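Local coordinates for ABC transporter substrate-binding protein (Streptococcus pneumoniae, PDB 4OHN) that binds histidine in the cleft between its two lobes and probably delivers it, as an extracellular solute-binding protein, to an ABC uptake transporter, at residues K103-L108 with I178-A183; D25-P30 with T160-L165; D9-Y14 with T217-K222. All coordinates share one frame; numbering follows the deposited sequence.

Contact 1. Residues K103-L108 with I178-A183. With HIS (histidine), chain B.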
loop_
_atom_site.group_PDB
_atom_site.type_symbol
_atom_site.label_atom_id
_atom_site.label_comp_id
_atom_site.label_asym_id
_atom_site.label_seq_id
_atom_site.Cartn_x
_atom_site.Cartn_y
_atom_site.Cartn_z
ATOM N N LYS A 103 0.888 10.488 -2.233
ATOM C CA LYS A 103 0.237 10.101 -3.475
ATOM C C LYS A 103 0.800 8.780 -3.973
ATOM O O LYS A 103 1.922 8.396 -3.660
ATOM C CB LYS A 103 0.436 11.170 -4.552
ATOM C CG LYS A 103 -0.054 12.555 -4.131
ATOM C CD LYS A 103 -1.515 12.530 -3.702
ATOM C CE LYS A 103 -1.996 13.902 -3.273
ATOM N NZ LYS A 103 -3.468 13.923 -3.073
ATOM N N ASN A 104 0.018 8.101 -4.805
ATOM C CA ASN A 104 0.446 6.854 -5.410
ATOM C C ASN A 104 -0.276 6.688 -6.728
ATOM O O ASN A 104 -1.311 7.320 -6.957
ATOM C CB ASN A 104 0.120 5.699 -4.468
ATOM C CG ASN A 104 0.538 4.344 -5.012
ATOM O OD1 ASN A 104 1.718 4.119 -5.396
ATOM N ND2 ASN A 104 -0.453 3.461 -5.138
ATOM N N GLU A 105 0.290 5.880 -7.609
ATOM C CA GLU A 105 -0.328 5.572 -8.888
ATOM C C GLU A 105 -0.215 4.096 -9.145
ATOM O O GLU A 105 0.729 3.460 -8.704
ATOM C CB GLU A 105 0.342 6.329 -10.035
ATOM C CG GLU A 105 0.248 7.856 -9.923
ATOM C CD GLU A 105 1.232 8.462 -8.921
ATOM O OE1 GLU A 105 2.430 8.098 -8.943
ATOM O OE2 GLU A 105 0.810 9.318 -8.115
ATOM N N GLN A 106 -1.216 3.548 -9.806
ATOM C CA GLN A 106 -1.162 2.183 -10.302
ATOM C C GLN A 106 -0.473 2.183 -11.660
ATOM O O GLN A 106 -0.773 2.997 -12.552
ATOM C CB GLN A 106 -2.555 1.577 -10.367
ATOM C CG GLN A 106 -3.271 1.510 -9.008
ATOM C CD GLN A 106 -2.626 0.536 -8.052
ATOM O OE1 GLN A 106 -2.228 -0.566 -8.436
ATOM N NE2 GLN A 106 -2.497 0.939 -6.797
ATOM N N VAL A 107 0.503 1.315 -11.798
ATOM C CA VAL A 107 1.273 1.207 -13.037
ATOM C C VAL A 107 1.234 -0.229 -13.530
ATOM O O VAL A 107 0.930 -1.177 -12.792
ATOM C CB VAL A 107 2.758 1.626 -12.856
ATOM C CG1 VAL A 107 2.878 3.149 -12.614
ATOM C CG2 VAL A 107 3.432 0.863 -11.755
ATOM N N LEU A 108 1.493 -0.405 -14.824
ATOM C CA LEU A 108 1.865 -1.691 -15.366
ATOM C C LEU A 108 3.363 -1.835 -15.392
ATOM O O LEU A 108 4.106 -0.876 -15.689
ATOM C CB LEU A 108 1.340 -1.881 -16.781
ATOM C CG LEU A 108 -0.114 -2.269 -16.977
ATOM C CD1 LEU A 108 -0.377 -2.550 -18.445
ATOM C CD2 LEU A 108 -0.472 -3.473 -16.110
ATOM N N ILE A 178 0.383 -2.887 -10.509
ATOM C CA ILE A 178 1.058 -2.760 -9.220
ATOM C C ILE A 178 1.261 -1.296 -8.837
ATOM O O ILE A 178 1.343 -0.416 -9.691
ATOM C CB ILE A 178 2.406 -3.533 -9.269
ATOM C CG1 ILE A 178 3.146 -3.506 -7.925
ATOM C CG2 ILE A 178 3.285 -3.018 -10.388
ATOM C CD1 ILE A 178 4.332 -4.469 -7.875
ATOM N N ASP A 179 1.340 -1.013 -7.546
ATOM C CA ASP A 179 1.647 0.319 -7.065
ATOM C C ASP A 179 3.007 0.803 -7.545
ATOM O O ASP A 179 4.000 0.092 -7.438
ATOM C CB ASP A 179 1.624 0.333 -5.527
ATOM C CG ASP A 179 0.337 -0.181 -4.976
ATOM O OD1 ASP A 179 0.072 -1.378 -5.119
ATOM O OD2 ASP A 179 -0.408 0.628 -4.398
ATOM N N ARG A 180 3.072 2.043 -8.028
ATOM C CA ARG A 180 4.324 2.616 -8.495
ATOM C C ARG A 180 5.366 2.673 -7.386
ATOM O O ARG A 180 6.530 2.415 -7.622
ATOM C CB ARG A 180 4.091 3.994 -9.110
ATOM C CG ARG A 180 5.276 4.527 -9.932
ATOM C CD ARG A 180 4.847 5.766 -10.735
ATOM N NE ARG A 180 5.639 5.981 -11.940
ATOM C CZ ARG A 180 5.267 6.775 -12.940
ATOM N NH1 ARG A 180 4.110 7.415 -12.884
ATOM N NH2 ARG A 180 6.046 6.925 -14.001
ATOM N N VAL A 181 4.974 3.006 -6.156
ATOM C CA VAL A 181 5.980 3.102 -5.097
ATOM C C VAL A 181 6.652 1.768 -4.868
ATOM O O VAL A 181 7.844 1.696 -4.617
ATOM C CB VAL A 181 5.440 3.612 -3.736
ATOM C CG1 VAL A 181 4.865 5.013 -3.878
ATOM C CG2 VAL A 181 4.432 2.629 -3.117
ATOM N N TYR A 182 5.884 0.695 -4.957
ATOM C CA TYR A 182 6.481 -0.621 -4.794
ATOM C C TYR A 182 7.410 -0.938 -5.961
ATOM O O TYR A 182 8.560 -1.324 -5.765
ATOM C CB TYR A 182 5.373 -1.668 -4.650
ATOM C CG TYR A 182 5.830 -3.091 -4.408
ATOM C CD1 TYR A 182 5.456 -3.793 -3.285
ATOM C CD2 TYR A 182 6.642 -3.744 -5.303
ATOM C CE1 TYR A 182 5.892 -5.105 -3.087
ATOM C CE2 TYR A 182 7.060 -4.992 -5.101
ATOM C CZ TYR A 182 6.702 -5.670 -4.012
ATOM O OH TYR A 182 7.176 -6.980 -3.877
ATOM N N ALA A 183 6.904 -0.789 -7.182
ATOM C CA ALA A 183 7.694 -1.139 -8.353
ATOM C C ALA A 183 9.015 -0.401 -8.366
ATOM O O ALA A 183 10.069 -1.028 -8.586
ATOM C CB ALA A 183 6.901 -0.848 -9.625
HETATM N N HIS B . -2.064 0.141 -2.329
HETATM C CA HIS B . -2.682 -1.191 -2.543
HETATM C C HIS B . -3.828 -1.412 -1.582
HETATM O O HIS B . -4.088 -0.534 -0.727
HETATM C CB HIS B . -1.642 -2.336 -2.518
HETATM C CG HIS B . -1.137 -2.776 -1.175
HETATM N ND1 HIS B . -0.854 -4.108 -0.921
HETATM C CD2 HIS B . -0.768 -2.099 -0.059
HETATM C CE1 HIS B . -0.366 -4.228 0.298
HETATM N NE2 HIS B . -0.297 -3.024 0.842
HETATM O OXT HIS B . -4.478 -2.472 -1.704
HETATM O O HOH W 1 -2.407 -2.223 -6.229
#
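Val107 and Ile178 form an antiparallel hydrogen-bonded pair, Val107 N giving to Ile178 O and Ile178 N to Val107 O at 2.9 Å each; Gln106 and Asp179 follow as the non-hydrogen-bonded pair. Beyond it segment 178-183 turns into helix 180-189, yet the ladder gains one more bond, from Arg180 N to Glu105 O at 2.8 Å.

Asp179, the N-cap residue of that helix, turns its carboxylate to the ligand instead of capping. Its OD2 accepts from the α-amino N of the bound histidine at 2.7 Å. Two amides also lean on that oxygen, both through weak bonds: Asn104 ND2 at 2.9 Å, its amide only 16° from the carboxylate plane, and Gln106 NE2, whose amide stands almost upright on that plane at 82°. Both nitrogens also bond Glu206 OE1, which should hold them in place as a second shell behind the ammonium site. A water gives one hydrogen to Gln106 OE1 and another to Asp179 OD1, so both carboxylate oxygens are engaged.

Val107 and Ile178 point to the other face of the sheet. With CG of Arg180 anti to its backbone N (chi1 -166°) and the chain extended to NE, the arginine runs across Val107, whose CG1 lies over one guanidinium face and 3.8 Å from Arg180 CD. Glu105 OE1 stays 4.3 Å from Arg180 NH1, beyond a salt bridge.

Strand 196-200 packs against Val107 and Arg180, strand 206-212 covers Asn104, Asp179 and Val181, and Phe161 of helix 161-169 touches Ile178 and Asp179.

Contact 2. Residues D25-P30 with T160-L165. With HIS (histidine), chain B.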
loop_
_atom_site.group_PDB
_atom_site.type_symbol
_atom_site.label_atom_id
_atom_site.label_comp_id
_atom_site.label_asym_id
_atom_site.label_seq_id
_atom_site.Cartn_x
_atom_site.Cartn_y
_atom_site.Cartn_z
ATOM N N ASP A 25 0.793 -5.930 5.140
ATOM C CA ASP A 25 1.348 -6.929 4.230
ATOM C C ASP A 25 2.868 -6.790 4.350
ATOM O O ASP A 25 3.434 -5.781 3.921
ATOM C CB ASP A 25 0.859 -6.585 2.807
ATOM C CG ASP A 25 1.549 -7.356 1.676
ATOM O OD1 ASP A 25 2.513 -8.151 1.898
ATOM O OD2 ASP A 25 1.130 -7.114 0.510
ATOM N N SER A 26 3.527 -7.783 4.934
ATOM C CA SER A 26 4.951 -7.682 5.229
ATOM C C SER A 26 5.860 -7.894 4.032
ATOM O O SER A 26 7.067 -8.014 4.203
ATOM C CB SER A 26 5.337 -8.623 6.360
ATOM O OG SER A 26 5.154 -9.944 5.926
ATOM N N THR A 27 5.298 -7.895 2.825
ATOM C CA THR A 27 6.107 -7.804 1.617
ATOM C C THR A 27 6.021 -6.443 0.941
ATOM O O THR A 27 6.694 -6.237 -0.061
ATOM C CB THR A 27 5.708 -8.858 0.568
ATOM O OG1 THR A 27 4.405 -8.598 0.009
ATOM C CG2 THR A 27 5.738 -10.252 1.115
ATOM N N PHE A 28 5.204 -5.513 1.449
ATOM C CA PHE A 28 4.898 -4.312 0.660
ATOM C C PHE A 28 5.957 -3.209 0.819
ATOM O O PHE A 28 5.806 -2.267 1.594
ATOM C CB PHE A 28 3.492 -3.807 0.952
ATOM C CG PHE A 28 2.995 -2.831 -0.095
ATOM C CD1 PHE A 28 2.570 -3.279 -1.321
ATOM C CD2 PHE A 28 2.987 -1.476 0.142
ATOM C CE1 PHE A 28 2.140 -2.404 -2.296
ATOM C CE2 PHE A 28 2.553 -0.590 -0.835
ATOM C CZ PHE A 28 2.133 -1.061 -2.062
ATOM N N VAL A 29 7.024 -3.330 0.046
ATOM C CA VAL A 29 8.089 -2.341 0.031
ATOM C C VAL A 29 7.620 -1.074 -0.663
ATOM O O VAL A 29 6.762 -1.116 -1.539
ATOM C CB VAL A 29 9.351 -2.843 -0.710
ATOM C CG1 VAL A 29 9.954 -4.050 -0.034
ATOM C CG2 VAL A 29 9.058 -3.178 -2.191
ATOM N N PRO A 30 8.174 0.084 -0.292
ATOM C CA PRO A 30 9.060 0.331 0.839
ATOM C C PRO A 30 8.272 0.739 2.082
ATOM O O PRO A 30 8.831 1.402 2.956
ATOM C CB PRO A 30 9.870 1.524 0.346
ATOM C CG PRO A 30 8.868 2.328 -0.400
ATOM C CD PRO A 30 7.898 1.329 -1.030
ATOM N N THR A 160 0.636 -11.856 -2.807
ATOM C CA THR A 160 1.702 -10.847 -2.669
ATOM C C THR A 160 2.232 -10.436 -4.030
ATOM O O THR A 160 2.252 -11.216 -4.996
ATOM C CB THR A 160 2.917 -11.365 -1.863
ATOM O OG1 THR A 160 3.642 -12.358 -2.608
ATOM C CG2 THR A 160 2.464 -11.901 -0.518
ATOM N N PHE A 161 2.718 -9.203 -4.116
ATOM C CA PHE A 161 3.377 -8.752 -5.329
ATOM C C PHE A 161 4.688 -9.496 -5.595
ATOM O O PHE A 161 5.082 -9.639 -6.768
ATOM C CB PHE A 161 3.580 -7.239 -5.276
ATOM C CG PHE A 161 2.334 -6.456 -5.585
ATOM C CD1 PHE A 161 1.690 -6.599 -6.803
ATOM C CD2 PHE A 161 1.819 -5.564 -4.672
ATOM C CE1 PHE A 161 0.573 -5.855 -7.098
ATOM C CE2 PHE A 161 0.698 -4.826 -4.963
ATOM C CZ PHE A 161 0.070 -4.976 -6.165
ATOM N N ASN A 162 5.370 -9.965 -4.560
ATOM C CA ASN A 162 6.644 -10.639 -4.782
ATOM C C ASN A 162 6.465 -11.875 -5.637
ATOM O O ASN A 162 7.246 -12.140 -6.555
ATOM C CB ASN A 162 7.301 -10.987 -3.468
ATOM C CG ASN A 162 7.550 -9.785 -2.633
ATOM O OD1 ASN A 162 6.615 -9.062 -2.315
ATOM N ND2 ASN A 162 8.796 -9.535 -2.301
ATOM N N GLU A 163 5.433 -12.651 -5.350
ATOM C CA GLU A 163 5.150 -13.820 -6.164
ATOM C C GLU A 163 4.768 -13.424 -7.570
ATOM O O GLU A 163 5.199 -14.046 -8.536
ATOM C CB GLU A 163 4.036 -14.662 -5.538
ATOM C CG GLU A 163 3.820 -15.949 -6.293
ATOM C CD GLU A 163 2.554 -16.686 -5.929
ATOM O OE1 GLU A 163 1.807 -16.249 -5.021
ATOM O OE2 GLU A 163 2.311 -17.748 -6.548
ATOM N N ALA A 164 3.920 -12.405 -7.697
ATOM C CA ALA A 164 3.511 -11.934 -9.012
ATOM C C ALA A 164 4.734 -11.527 -9.849
ATOM O O ALA A 164 4.804 -11.779 -11.056
ATOM C CB ALA A 164 2.559 -10.769 -8.883
ATOM N N LEU A 165 5.701 -10.890 -9.199
ATOM C CA LEU A 165 6.912 -10.442 -9.873
ATOM C C LEU A 165 7.811 -11.614 -10.296
ATOM O O LEU A 165 8.400 -11.561 -11.373
ATOM C CB LEU A 165 7.680 -9.460 -8.996
ATOM C CG LEU A 165 7.063 -8.054 -9.031
ATOM C CD1 LEU A 165 7.481 -7.235 -7.801
ATOM C CD2 LEU A 165 7.423 -7.313 -10.314
HETATM N N HIS B . -2.064 0.141 -2.329
HETATM C CA HIS B . -2.682 -1.191 -2.543
HETATM C C HIS B . -3.828 -1.412 -1.582
HETATM O O HIS B . -4.088 -0.534 -0.727
HETATM C CB HIS B . -1.642 -2.336 -2.518
HETATM C CG HIS B . -1.137 -2.776 -1.175
HETATM N ND1 HIS B . -0.854 -4.108 -0.921
HETATM C CD2 HIS B . -0.768 -2.099 -0.059
HETATM C CE1 HIS B . -0.366 -4.228 0.298
HETATM N NE2 HIS B . -0.297 -3.024 0.842
HETATM O OXT HIS B . -4.478 -2.472 -1.704
HETATM O O HOH W 2 2.765 -7.433 -1.806
HETATM O O HOH W 3 9.180 -7.630 -0.071
#
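Thr160 meets Thr27 at about a right angle, its CB lying 3.7 Å from Thr27 OG1. As N-cap of helix 161-169, it accepts from Glu163 N through OG1, leaving the methyl CG2 to face Thr27.

Phe161 comes next. Its backbone N gives to a water that in turn donates to Asp25 OD2 and Thr27 OG1, and so bridges the segments. The ring reaches the rim of Phe28, with Phe161 CE2 3.9 Å from Phe28 CE1 and near the Phe28 plane. This is where the two lobes of the periplasmic-binding-protein fold close on the ligand: Phe28 CG, anti to the backbone N (chi1 -164°), carries the ring under the imidazole of the bound histidine, NE2 3.4 Å from Phe28 CG, while the ligand CB sits at the edge of Phe161. Asp25 OD2 lies 3.3 Å from the ligand CE1 and is hydrogen-bonded to Gln130 NE2. Asp25 OD1 accepts from Thr27 N at 2.9 Å, which makes an Asx turn, and Thr27 OG1 joins it at 2.7 Å from the same face of the carboxylate.

Asn162 slides past Thr27 in the opposite direction. Its OD1 is hydrogen-bonded to Tyr182 OH, and Asn162 ND2 reaches Thr27 O through a second water.

Contact 3. Residues D9-Y14 with T217-K222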
loop_
_atom_site.group_PDB
_atom_site.type_symbol
_atom_site.label_atom_id
_atom_site.label_comp_id
_atom_site.label_asym_id
_atom_site.label_seq_id
_atom_site.Cartn_x
_atom_site.Cartn_y
_atom_site.Cartn_z
ATOM N N ASP A 9 -15.191 3.625 20.303
ATOM C CA ASP A 9 -14.171 4.691 20.291
ATOM C C ASP A 9 -13.101 4.382 21.356
ATOM O O ASP A 9 -13.183 4.889 22.485
ATOM C CB ASP A 9 -14.858 6.051 20.541
ATOM C CG ASP A 9 -14.013 7.276 20.108
ATOM O OD1 ASP A 9 -13.068 7.148 19.315
ATOM O OD2 ASP A 9 -14.324 8.406 20.541
ATOM N N ASN A 10 -12.104 3.570 20.983
ATOM C CA ASN A 10 -11.199 2.894 21.903
ATOM C C ASN A 10 -9.927 3.634 22.231
ATOM O O ASN A 10 -9.010 3.054 22.812
ATOM C CB ASN A 10 -10.801 1.529 21.327
ATOM C CG ASN A 10 -11.960 0.569 21.215
ATOM O OD1 ASN A 10 -12.981 0.731 21.874
ATOM N ND2 ASN A 10 -11.797 -0.456 20.383
ATOM N N TRP A 11 -9.858 4.914 21.871
ATOM C CA TRP A 11 -8.664 5.700 22.148
ATOM C C TRP A 11 -8.170 5.543 23.586
ATOM O O TRP A 11 -6.982 5.342 23.815
ATOM C CB TRP A 11 -8.866 7.200 21.821
ATOM C CG TRP A 11 -7.660 7.964 22.239
ATOM C CD1 TRP A 11 -7.532 8.763 23.339
ATOM C CD2 TRP A 11 -6.375 7.944 21.610
ATOM N NE1 TRP A 11 -6.254 9.239 23.428
ATOM C CE2 TRP A 11 -5.519 8.750 22.381
ATOM C CE3 TRP A 11 -5.868 7.323 20.466
ATOM C CZ2 TRP A 11 -4.184 8.953 22.038
ATOM C CZ3 TRP A 11 -4.552 7.515 20.138
ATOM C CH2 TRP A 11 -3.722 8.330 20.918
ATOM N N SER A 12 -9.074 5.627 24.544
ATOM C CA SER A 12 -8.660 5.584 25.941
ATOM C C SER A 12 -7.969 4.263 26.278
ATOM O O SER A 12 -7.063 4.239 27.109
ATOM C CB SER A 12 -9.828 5.850 26.903
ATOM O OG SER A 12 -10.781 4.807 26.872
ATOM N N LYS A 13 -8.383 3.180 25.624
ATOM C CA LYS A 13 -7.747 1.879 25.807
ATOM C C LYS A 13 -6.332 1.868 25.221
ATOM O O LYS A 13 -5.401 1.401 25.879
ATOM C CB LYS A 13 -8.588 0.776 25.153
ATOM C CG LYS A 13 -7.904 -0.593 25.051
ATOM C CD LYS A 13 -8.691 -1.535 24.145
ATOM C CE LYS A 13 -7.833 -2.694 23.664
ATOM N NZ LYS A 13 -8.578 -3.587 22.735
ATOM N N TYR A 14 -6.160 2.356 23.991
ATOM C CA TYR A 14 -4.822 2.368 23.397
ATOM C C TYR A 14 -3.888 3.203 24.257
ATOM O O TYR A 14 -2.743 2.831 24.513
ATOM C CB TYR A 14 -4.828 2.924 21.967
ATOM C CG TYR A 14 -5.872 2.301 21.072
ATOM C CD1 TYR A 14 -5.994 0.928 20.976
ATOM C CD2 TYR A 14 -6.752 3.097 20.341
ATOM C CE1 TYR A 14 -6.957 0.368 20.186
ATOM C CE2 TYR A 14 -7.717 2.551 19.547
ATOM C CZ TYR A 14 -7.814 1.181 19.467
ATOM O OH TYR A 14 -8.763 0.597 18.664
ATOM N N THR A 217 -13.082 7.149 16.105
ATOM C CA THR A 217 -12.973 8.508 15.592
ATOM C C THR A 217 -11.882 9.313 16.287
ATOM O O THR A 217 -11.195 10.127 15.660
ATOM C CB THR A 217 -14.318 9.249 15.686
ATOM O OG1 THR A 217 -14.783 9.198 17.038
ATOM C CG2 THR A 217 -15.351 8.601 14.798
ATOM N N THR A 218 -11.696 9.093 17.574
ATOM C CA THR A 218 -10.678 9.830 18.300
ATOM C C THR A 218 -9.280 9.423 17.824
ATOM O O THR A 218 -8.416 10.264 17.614
ATOM C CB THR A 218 -10.813 9.603 19.796
ATOM O OG1 THR A 218 -12.086 10.081 20.218
ATOM C CG2 THR A 218 -9.756 10.361 20.552
ATOM N N LEU A 219 -9.060 8.128 17.655
ATOM C CA LEU A 219 -7.812 7.599 17.111
ATOM C C LEU A 219 -7.432 8.274 15.790
ATOM O O LEU A 219 -6.285 8.674 15.601
ATOM C CB LEU A 219 -7.963 6.081 16.954
ATOM C CG LEU A 219 -6.842 5.355 16.232
ATOM C CD1 LEU A 219 -5.501 5.549 16.940
ATOM C CD2 LEU A 219 -7.191 3.893 16.111
ATOM N N VAL A 220 -8.396 8.445 14.889
ATOM C CA VAL A 220 -8.124 9.087 13.608
ATOM C C VAL A 220 -7.664 10.538 13.805
ATOM O O VAL A 220 -6.693 10.985 13.174
ATOM C CB VAL A 220 -9.346 8.987 12.688
ATOM C CG1 VAL A 220 -9.207 9.938 11.488
ATOM C CG2 VAL A 220 -9.519 7.548 12.218
ATOM N N LYS A 221 -8.338 11.270 14.681
ATOM C CA LYS A 221 -7.924 12.634 15.009
ATOM C C LYS A 221 -6.512 12.672 15.557
ATOM O O LYS A 221 -5.722 13.540 15.196
ATOM C CB LYS A 221 -8.863 13.266 16.033
ATOM C CG LYS A 221 -10.245 13.488 15.522
ATOM C CD LYS A 221 -11.093 14.230 16.533
ATOM C CE LYS A 221 -12.515 14.386 16.041
ATOM N NZ LYS A 221 -13.286 13.128 16.222
ATOM N N LYS A 222 -6.187 11.739 16.439
ATOM C CA LYS A 222 -4.845 11.695 17.021
ATOM C C LYS A 222 -3.766 11.406 15.983
ATOM O O LYS A 222 -2.648 11.940 16.065
ATOM C CB LYS A 222 -4.785 10.703 18.184
ATOM C CG LYS A 222 -5.668 11.107 19.346
ATOM C CD LYS A 222 -5.363 12.523 19.848
ATOM C CE LYS A 222 -6.080 12.841 21.143
ATOM N NZ LYS A 222 -6.003 14.303 21.438
HETATM O O HOH W 4 -10.760 6.168 18.938
#
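Asp9 grips the start of helix 217-232 with both carboxylate oxygens. Thr218 N gives to Asp9 OD1 at 2.9 Å in a nearly straight bond (167°), meeting the syn lone pair of OD1, and Thr218 OG1 gives to Asp9 OD2 at 2.8 Å, 20° out of the carboxylate plane. A negative group set against the N-H of Thr218 in the first turn is placed where it would probably gain from the helix dipole.

Water adds a further link: one molecule accepts from Leu219 N at 2.9 Å and, weakly, from Trp11 N, so that it lies between the two helix starts.

The apolar contacts centre on Trp11. Lys222 sets CG, with CB beside it, over the six-membered ring in a CH-pi contact, CG 3.6 Å from the centroid and only 5° off the ring normal. Leu219 CD1 comes to the indole at its edge, 3.9 Å from Trp11 CZ3. Thr218, with CG2 anti to its backbone N, brings that methyl to 3.5 Å from Trp11 CB. The other branch of Leu219, CD2, touches Tyr14 CE2, while the Tyr14 hydroxyl bonds Asp216.

Tyr55 meets Trp11 edge-to-face, and Ile20 of strand 19-24 touches Tyr14 and Leu219. Helix-to-helix packing of this kind, far from the ligand, joins the N-terminal helix 11-17 to helix 217-232 on the outside of one lobe of the two-lobed binding-protein fold.

Overall arrangement
Contacts 1 and 2 share the ligand cleft: their centres lie 12 Å apart, both touch the bound histidine, and Tyr182 of contact 1 touches Asn162 and Thr27 of contact 2. Their segments interleave along the chain, in the order 25-30, 103-108, 160-165, 178-183, and helix 161-169 is followed in the chain by strand 175-179, which pairs with strand 102-111. Contact 2 therefore brings the 25-30 loop against the part of the fold that carries contact 1, consistent with a closed, ligand-loaded state. Contact 3 pairs 9-14 with 217-222, which come before and after the other segments in the chain; its centre is about 30 Å from both other centres, well away from the pocket.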